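Local coordinates for unknown protein (PDB 2GM3) that binds AMP and belongs to the universal stress protein A family, though its cellular role is not established, at residues C27-F31 with F91-C96; G85-L89 with E104-K108. All coordinates share one frame; numbering follows the deposited sequence.

Contact 1: C27-F31 with F91-C96. With AMP (adenosine monophosphate), chain G.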
ATOM      1  N   CYS A  27      -5.091  11.015   6.062  1.00 56.91           N
ATOM      2  CA  CYS A  27      -5.941   9.840   5.998  1.00 57.14           C
ATOM      3  C   CYS A  27      -7.118  10.139   5.096  1.00 56.97           C
ATOM      4  O   CYS A  27      -7.660   9.241   4.492  1.00 58.21           O
ATOM      5  CB  CYS A  27      -6.387   9.369   7.379  1.00 57.56           C
ATOM      6  SG  CYS A  27      -7.810  10.283   8.068  1.00 60.80           S
ATOM      7  N   LYS A  28      -7.480  11.395   4.963  1.00 56.32           N
ATOM      8  CA  LYS A  28      -8.540  11.788   4.088  1.00 56.94           C
ATOM      9  C   LYS A  28      -8.089  11.582   2.647  1.00 57.25           C
ATOM     10  O   LYS A  28      -8.814  10.988   1.819  1.00 57.54           O
ATOM     11  CB  LYS A  28      -8.893  13.261   4.316  1.00 56.44           C
ATOM     12  CG  LYS A  28     -10.270  13.648   3.784  1.00 58.24           C
ATOM     13  CD  LYS A  28     -10.595  15.148   3.997  1.00 57.83           C
ATOM     14  CE  LYS A  28     -11.638  15.601   2.991  1.00 61.30           C
ATOM     15  NZ  LYS A  28     -12.192  16.966   3.310  1.00 62.13           N
ATOM     16  N   ARG A  29      -6.898  12.091   2.345  1.00 57.01           N
ATOM     17  CA  ARG A  29      -6.299  11.894   1.052  1.00 57.13           C
ATOM     18  C   ARG A  29      -6.169  10.403   0.762  1.00 57.27           C
ATOM     19  O   ARG A  29      -6.537   9.934  -0.325  1.00 56.77           O
ATOM     20  CB  ARG A  29      -4.931  12.594   0.968  1.00 56.98           C
ATOM     21  CG  ARG A  29      -4.169  12.237  -0.286  1.00 57.07           C
ATOM     22  CD  ARG A  29      -4.980  12.660  -1.531  1.00 57.69           C
ATOM     23  NE  ARG A  29      -5.476  14.010  -1.356  1.00 57.78           N
ATOM     24  CZ  ARG A  29      -6.682  14.418  -1.704  1.00 60.25           C
ATOM     25  NH1 ARG A  29      -7.539  13.579  -2.287  1.00 61.51           N
ATOM     26  NH2 ARG A  29      -7.027  15.671  -1.462  1.00 58.91           N
ATOM     27  N   ALA A  30      -5.683   9.667   1.762  1.00 57.04           N
ATOM     28  CA  ALA A  30      -5.524   8.226   1.646  1.00 57.49           C
ATOM     29  C   ALA A  30      -6.836   7.509   1.288  1.00 57.67           C
ATOM     30  O   ALA A  30      -6.864   6.656   0.405  1.00 57.65           O
ATOM     31  CB  ALA A  30      -4.978   7.680   2.924  1.00 56.55           C
ATOM     32  N   PHE A  31      -7.899   7.859   2.005  1.00 57.42           N
ATOM     33  CA  PHE A  31      -9.221   7.296   1.766  1.00 57.40           C
ATOM     34  C   PHE A  31      -9.737   7.690   0.389  1.00 57.73           C
ATOM     35  O   PHE A  31     -10.137   6.840  -0.377  1.00 58.30           O
ATOM     36  CB  PHE A  31     -10.188   7.824   2.807  1.00 56.61           C
ATOM     37  CG  PHE A  31     -11.605   7.376   2.618  1.00 55.97           C
ATOM     38  CD1 PHE A  31     -12.042   6.165   3.172  1.00 53.96           C
ATOM     39  CD2 PHE A  31     -12.535   8.216   1.983  1.00 54.28           C
ATOM     40  CE1 PHE A  31     -13.359   5.769   3.026  1.00 55.24           C
ATOM     41  CE2 PHE A  31     -13.863   7.831   1.859  1.00 54.98           C
ATOM     42  CZ  PHE A  31     -14.279   6.611   2.388  1.00 54.66           C
ATOM     43  N   PHE A  91     -17.983  10.573   9.319  1.00 57.65           N
ATOM     44  CA  PHE A  91     -17.549  11.236   8.087  1.00 58.04           C
ATOM     45  C   PHE A  91     -17.220  10.229   6.980  1.00 57.57           C
ATOM     46  O   PHE A  91     -17.717  10.367   5.881  1.00 57.66           O
ATOM     47  CB  PHE A  91     -16.388  12.226   8.299  1.00 58.44           C
ATOM     48  CG  PHE A  91     -15.797  12.737   7.005  1.00 58.45           C
ATOM     49  CD1 PHE A  91     -16.338  13.858   6.368  1.00 57.89           C
ATOM     50  CD2 PHE A  91     -14.694  12.081   6.408  1.00 57.72           C
ATOM     51  CE1 PHE A  91     -15.796  14.328   5.144  1.00 57.89           C
ATOM     52  CE2 PHE A  91     -14.151  12.538   5.186  1.00 56.37           C
ATOM     53  CZ  PHE A  91     -14.695  13.662   4.565  1.00 58.05           C
ATOM     54  N   PHE A  92     -16.461   9.191   7.301  1.00 57.32           N
ATOM     55  CA  PHE A  92     -16.044   8.215   6.293  1.00 57.56           C
ATOM     56  C   PHE A  92     -17.126   7.234   5.902  1.00 57.40           C
ATOM     57  O   PHE A  92     -17.179   6.797   4.759  1.00 57.26           O
ATOM     58  CB  PHE A  92     -14.781   7.468   6.737  1.00 57.36           C
ATOM     59  CG  PHE A  92     -13.564   8.334   6.767  1.00 57.98           C
ATOM     60  CD1 PHE A  92     -13.140   8.914   7.960  1.00 57.73           C
ATOM     61  CD2 PHE A  92     -12.836   8.580   5.601  1.00 58.12           C
ATOM     62  CE1 PHE A  92     -11.995   9.718   7.998  1.00 58.22           C
ATOM     63  CE2 PHE A  92     -11.689   9.388   5.621  1.00 59.51           C
ATOM     64  CZ  PHE A  92     -11.268   9.968   6.815  1.00 58.98           C
ATOM     65  N   VAL A  93     -18.002   6.917   6.849  1.00 57.46           N
ATOM     66  CA  VAL A  93     -19.101   6.013   6.603  1.00 56.86           C
ATOM     67  C   VAL A  93     -20.087   6.697   5.641  1.00 57.59           C
ATOM     68  O   VAL A  93     -20.632   6.064   4.734  1.00 57.73           O
ATOM     69  CB  VAL A  93     -19.684   5.536   7.949  1.00 57.06           C
ATOM     70  CG1 VAL A  93     -21.157   4.970   7.827  1.00 52.93           C
ATOM     71  CG2 VAL A  93     -18.706   4.530   8.581  1.00 55.05           C
ATOM     72  N   ASN A  94     -20.258   8.001   5.799  1.00 57.79           N
ATOM     73  CA  ASN A  94     -21.095   8.753   4.877  1.00 58.06           C
ATOM     74  C   ASN A  94     -20.507   8.756   3.482  1.00 58.24           C
ATOM     75  O   ASN A  94     -21.240   8.617   2.507  1.00 57.84           O
ATOM     76  CB  ASN A  94     -21.337  10.159   5.389  1.00 57.56           C
ATOM     77  CG  ASN A  94     -22.478  10.216   6.379  1.00 58.53           C
ATOM     78  OD1 ASN A  94     -23.608   9.894   6.046  1.00 61.28           O
ATOM     79  ND2 ASN A  94     -22.196  10.645   7.593  1.00 59.35           N
ATOM     80  N   LYS A  95     -19.173   8.882   3.418  1.00 58.82           N
ATOM     81  CA  LYS A  95     -18.424   8.908   2.164  1.00 59.32           C
ATOM     82  C   LYS A  95     -18.588   7.588   1.413  1.00 59.48           C
ATOM     83  O   LYS A  95     -18.802   7.582   0.205  1.00 59.72           O
ATOM     84  CB  LYS A  95     -16.942   9.185   2.431  1.00 59.41           C
ATOM     85  CG  LYS A  95     -16.565  10.620   2.864  1.00 60.27           C
ATOM     86  CD  LYS A  95     -17.017  11.691   1.871  1.00 63.63           C
ATOM     87  CE  LYS A  95     -18.136  12.537   2.448  1.00 65.13           C
ATOM     88  NZ  LYS A  95     -18.376  13.782   1.634  1.00 65.34           N
ATOM     89  N   CYS A  96     -18.521   6.484   2.156  1.00 59.38           N
ATOM     90  CA  CYS A  96     -18.780   5.148   1.637  1.00 59.48           C
ATOM     91  C   CYS A  96     -20.211   4.921   1.169  1.00 59.78           C
ATOM     92  O   CYS A  96     -20.451   4.338   0.096  1.00 59.96           O
ATOM     93  CB  CYS A  96     -18.434   4.132   2.709  1.00 59.01           C
ATOM     94  SG  CYS A  96     -16.669   4.061   2.954  1.00 57.79           S
TER
HETATM   95  P   AMP G 176       2.225   9.158   9.870  1.00 36.27           P
HETATM   96  O1P AMP G 176       2.078   9.254  11.281  1.00 39.56           O
HETATM   97  O2P AMP G 176       2.251  10.459   9.160  1.00 34.63           O
HETATM   98  O3P AMP G 176       3.245   8.260   9.358  1.00 32.77           O
HETATM   99  O5' AMP G 176       0.906   8.485   9.280  1.00 34.90           O
HETATM  100  C5' AMP G 176      -0.334   9.147   9.394  1.00 31.51           C
HETATM  101  C4' AMP G 176      -1.381   8.087   9.177  1.00 33.03           C
HETATM  102  O4' AMP G 176      -1.401   7.109  10.273  1.00 35.15           O
HETATM  103  C3' AMP G 176      -2.774   8.648   9.125  1.00 33.38           C
HETATM  104  O3' AMP G 176      -3.009   9.128   7.770  1.00 31.87           O
HETATM  105  C2' AMP G 176      -3.598   7.403   9.419  1.00 33.90           C
HETATM  106  O2' AMP G 176      -3.762   6.666   8.207  1.00 31.27           O
HETATM  107  C1' AMP G 176      -2.730   6.629  10.405  1.00 33.28           C
HETATM  108  N9  AMP G 176      -3.081   7.055  11.774  1.00 36.36           N
HETATM  109  C8  AMP G 176      -2.464   7.980  12.545  1.00 34.22           C
HETATM  110  N7  AMP G 176      -3.104   8.069  13.724  1.00 33.75           N
HETATM  111  C5  AMP G 176      -4.099   7.173  13.719  1.00 36.14           C
HETATM  112  C6  AMP G 176      -5.083   6.778  14.631  1.00 33.50           C
HETATM  113  N6  AMP G 176      -5.204   7.316  15.832  1.00 33.23           N
HETATM  114  N1  AMP G 176      -5.940   5.832  14.268  1.00 33.41           N
HETATM  115  C2  AMP G 176      -5.904   5.252  13.086  1.00 34.77           C
HETATM  116  N3  AMP G 176      -4.988   5.583  12.187  1.00 37.48           N
HETATM  117  C4  AMP G 176      -4.080   6.533  12.479  1.00 36.75           C

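Contact 2: G85-L89 with E104-K108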
ATOM      1  N   GLY A  85     -13.642  10.617  17.983  1.00 61.56           N
ATOM      2  CA  GLY A  85     -13.606   9.346  17.296  1.00 61.10           C
ATOM      3  C   GLY A  85     -14.833   9.029  16.439  1.00 60.84           C
ATOM      4  O   GLY A  85     -14.696   8.683  15.243  1.00 60.59           O
ATOM      5  N   LEU A  86     -16.015   9.104  17.048  1.00 59.50           N
ATOM      6  CA  LEU A  86     -17.241   8.705  16.377  1.00 59.08           C
ATOM      7  C   LEU A  86     -17.539   9.628  15.181  1.00 58.72           C
ATOM      8  O   LEU A  86     -17.889   9.160  14.111  1.00 58.13           O
ATOM      9  CB  LEU A  86     -18.435   8.652  17.382  1.00 58.25           C
ATOM     10  CG  LEU A  86     -18.341   7.609  18.502  1.00 57.93           C
ATOM     11  CD1 LEU A  86     -19.444   7.740  19.539  1.00 58.13           C
ATOM     12  CD2 LEU A  86     -18.359   6.197  17.939  1.00 57.89           C
ATOM     13  N   HIS A  87     -17.378  10.934  15.380  1.00 58.59           N
ATOM     14  CA  HIS A  87     -17.626  11.940  14.330  1.00 59.27           C
ATOM     15  C   HIS A  87     -16.735  11.656  13.119  1.00 59.28           C
ATOM     16  O   HIS A  87     -17.104  11.824  11.970  1.00 58.99           O
ATOM     17  CB  HIS A  87     -17.248  13.341  14.822  1.00 59.09           C
ATOM     18  CG  HIS A  87     -18.329  14.054  15.572  1.00 60.05           C
ATOM     19  ND1 HIS A  87     -19.628  14.139  15.118  1.00 62.11           N
ATOM     20  CD2 HIS A  87     -18.291  14.762  16.727  1.00 61.60           C
ATOM     21  CE1 HIS A  87     -20.349  14.850  15.971  1.00 62.05           C
ATOM     22  NE2 HIS A  87     -19.557  15.252  16.949  1.00 61.60           N
ATOM     23  N   LEU A  88     -15.532  11.222  13.425  1.00 59.20           N
ATOM     24  CA  LEU A  88     -14.579  10.851  12.440  1.00 59.95           C
ATOM     25  C   LEU A  88     -15.074   9.664  11.593  1.00 60.17           C
ATOM     26  O   LEU A  88     -15.061   9.719  10.351  1.00 60.80           O
ATOM     27  CB  LEU A  88     -13.298  10.483  13.166  1.00 60.31           C
ATOM     28  CG  LEU A  88     -11.963  10.520  12.467  1.00 62.29           C
ATOM     29  CD1 LEU A  88     -11.830  11.839  11.710  1.00 63.49           C
ATOM     30  CD2 LEU A  88     -10.938  10.436  13.558  1.00 61.45           C
ATOM     31  N   LEU A  89     -15.478   8.594  12.270  1.00 59.64           N
ATOM     32  CA  LEU A  89     -16.062   7.416  11.641  1.00 59.28           C
ATOM     33  C   LEU A  89     -17.268   7.747  10.787  1.00 59.02           C
ATOM     34  O   LEU A  89     -17.407   7.244   9.686  1.00 59.09           O
ATOM     35  CB  LEU A  89     -16.523   6.460  12.725  1.00 59.55           C
ATOM     36  CG  LEU A  89     -15.563   5.312  12.995  1.00 61.08           C
ATOM     37  CD1 LEU A  89     -14.104   5.655  12.832  1.00 57.72           C
ATOM     38  CD2 LEU A  89     -15.917   4.764  14.364  1.00 62.15           C
ATOM     39  N   GLU A 104     -17.426  -1.013   7.305  1.00 58.73           N
ATOM     40  CA  GLU A 104     -17.555  -1.232   8.722  1.00 58.78           C
ATOM     41  C   GLU A 104     -16.611  -0.284   9.399  1.00 58.18           C
ATOM     42  O   GLU A 104     -15.466  -0.145   8.988  1.00 58.56           O
ATOM     43  CB  GLU A 104     -17.160  -2.651   9.064  1.00 58.57           C
ATOM     44  CG  GLU A 104     -18.178  -3.639   8.589  1.00 61.07           C
ATOM     45  CD  GLU A 104     -18.070  -4.987   9.291  1.00 62.57           C
ATOM     46  OE1 GLU A 104     -16.951  -5.425   9.648  1.00 64.52           O
ATOM     47  OE2 GLU A 104     -19.123  -5.608   9.481  1.00 63.83           O
ATOM     48  N   ALA A 105     -17.068   0.372  10.449  1.00 57.78           N
ATOM     49  CA  ALA A 105     -16.208   1.341  11.112  1.00 57.51           C
ATOM     50  C   ALA A 105     -16.285   1.139  12.601  1.00 57.08           C
ATOM     51  O   ALA A 105     -17.360   0.935  13.148  1.00 56.01           O
ATOM     52  CB  ALA A 105     -16.616   2.758  10.742  1.00 57.13           C
ATOM     53  N   TRP A 106     -15.127   1.187  13.255  1.00 56.76           N
ATOM     54  CA  TRP A 106     -15.105   1.061  14.705  1.00 56.13           C
ATOM     55  C   TRP A 106     -13.878   1.718  15.302  1.00 56.31           C
ATOM     56  O   TRP A 106     -12.942   2.144  14.583  1.00 56.03           O
ATOM     57  CB  TRP A 106     -15.188  -0.395  15.111  1.00 55.24           C
ATOM     58  CG  TRP A 106     -13.966  -1.121  14.817  1.00 55.81           C
ATOM     59  CD1 TRP A 106     -12.976  -1.421  15.686  1.00 55.39           C
ATOM     60  CD2 TRP A 106     -13.562  -1.635  13.548  1.00 55.41           C
ATOM     61  NE1 TRP A 106     -11.978  -2.074  15.047  1.00 55.48           N
ATOM     62  CE2 TRP A 106     -12.312  -2.238  13.732  1.00 55.82           C
ATOM     63  CE3 TRP A 106     -14.148  -1.656  12.275  1.00 56.27           C
ATOM     64  CZ2 TRP A 106     -11.611  -2.877  12.683  1.00 56.80           C
ATOM     65  CZ3 TRP A 106     -13.461  -2.300  11.233  1.00 57.59           C
ATOM     66  CH2 TRP A 106     -12.196  -2.888  11.446  1.00 56.46           C
ATOM     67  N   ILE A 107     -13.895   1.775  16.631  1.00 56.10           N
ATOM     68  CA  ILE A 107     -12.861   2.414  17.404  1.00 56.47           C
ATOM     69  C   ILE A 107     -12.222   1.386  18.318  1.00 56.60           C
ATOM     70  O   ILE A 107     -12.913   0.557  18.897  1.00 56.46           O
ATOM     71  CB  ILE A 107     -13.477   3.558  18.228  1.00 56.43           C
ATOM     72  CG1 ILE A 107     -13.971   4.647  17.257  1.00 57.57           C
ATOM     73  CG2 ILE A 107     -12.445   4.097  19.241  1.00 57.13           C
ATOM     74  CD1 ILE A 107     -14.759   5.806  17.854  1.00 57.30           C
ATOM     75  N   LYS A 108     -10.895   1.424  18.396  1.00 56.90           N
ATOM     76  CA  LYS A 108     -10.140   0.690  19.389  1.00 56.90           C
ATOM     77  C   LYS A 108      -9.329   1.685  20.198  1.00 57.25           C
ATOM     78  O   LYS A 108      -9.089   2.806  19.747  1.00 58.41           O
ATOM     79  CB  LYS A 108      -9.241  -0.328  18.693  1.00 57.19           C
ATOM     80  CG  LYS A 108      -9.998  -1.510  18.092  1.00 57.09           C
ATOM     81  CD  LYS A 108     -10.474  -2.487  19.169  1.00 56.27           C
ATOM     82  CE  LYS A 108     -11.306  -3.598  18.569  1.00 56.20           C
ATOM     83  NZ  LYS A 108     -11.968  -4.426  19.642  1.00 56.97           N
TER

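Contact 1: C27-F31 with F91-C96
F31 and C27 both meet F92 across the contact; within their own helix, F31 N is hydrogen-bonded to C27 O at 2.9 Å. No hydrogen bond joins the two segments; aromatic rings and sulfurs make most of the contact. F31 and F92 form a T-shaped (edge-to-face) pair with ring planes at 72°. F92 is the edge: its CD2 stands over the centre of one F31 face, 3.4 Å from F31 CG. The F31 side chain leaves its helix with CG anti to the backbone N (chi1 177°), which carries the ring across to helix 81-99. C96 SG lies in the ring plane at the edge, 3.5 Å from F31 CZ. K95 CB comes in obliquely at 3.4 Å from F31 CE2, while the lysine chain bends away toward its charged end. The two helical segments run nearly parallel, their axes at 17° and 12.1 Å apart at closest, as neighbouring helices on one side of the parallel sheet of a universal stress protein domain. L50 of strand 46-54 touches both F31 and F92 from the sheet. An alanine in place of F31 would probably open a gap between the helices and leave the F92 edge and C96 SG without the ring they pack on. Near the start of helix 25-39, C27 SG sits obliquely beside the F92 ring, 3.7 Å from F92 CZ. F91 CD2 lies over one face of F92. On the partly exposed side, the extended K28 chain crosses F91 at about a right angle, with K28 CE 3.9 Å from F91 CZ. C27 belongs to the AMP site: its backbone N is 3.3 Å from O3' of the nucleotide and is hydrogen-bonded to S24 OG.

Contact 2: G85-L89 with E104-K108
This contact belongs to the beta-alpha-beta crossover between parallel strands 46-54 and 102-109, whose connection includes helix 81-99. The helix runs back over the strand at 161°, with segment axes 8.7 Å apart. L89 and I107 carry most of the packing. L89 CD2 lies 3.5 Å from I107 CG1, and the L89 CG branch point rests on A105 CB at 3.6 Å. L89 also touches the backbone of W106, with CD2 3.8 Å from W106 C. I107 keeps CG1 anti to its carbonyl carbon (chi1 -66°), and its extended chain lays CD1 against the helix backbone, 3.5 Å from G85 C. G85 has no side chain, which lets the I107 methyl come this close to the helix backbone. L86 closes the outer side, its CD2 meeting I107 CD1 at 3.6 Å. W106 points to the other side of the strand, where its NE1 is hydrogen-bonded to E119 of helix 112-123. No hydrogen bond joins the two segments. Their attachment is apolar, so the spacing of helix and strand here probably depends on how the methyl groups fit against each other and against the helix backbone at G85, not on polar pairing.

In the fold
Contacts 1 and 2 share helix 81-99 and have centres about 11 Å apart. Contact 2 uses the earlier part of that helix and contact 1 the later part. Along the chain their segments alternate: 27-31, 85-89, 91-96, 104-108. They touch directly where V93 CG2 packs on A105 CB at 3.5 Å. Helix 81-99 is thus bound to helix 25-39 beside it and to strand 102-109, an outermost strand of the five-stranded parallel sheet within this chain. Both contacts approach the nucleotide site: C27 is part of it, and F92 and L89 lie about 4 Å, side chain to side chain, from V12, another AMP-binding residue.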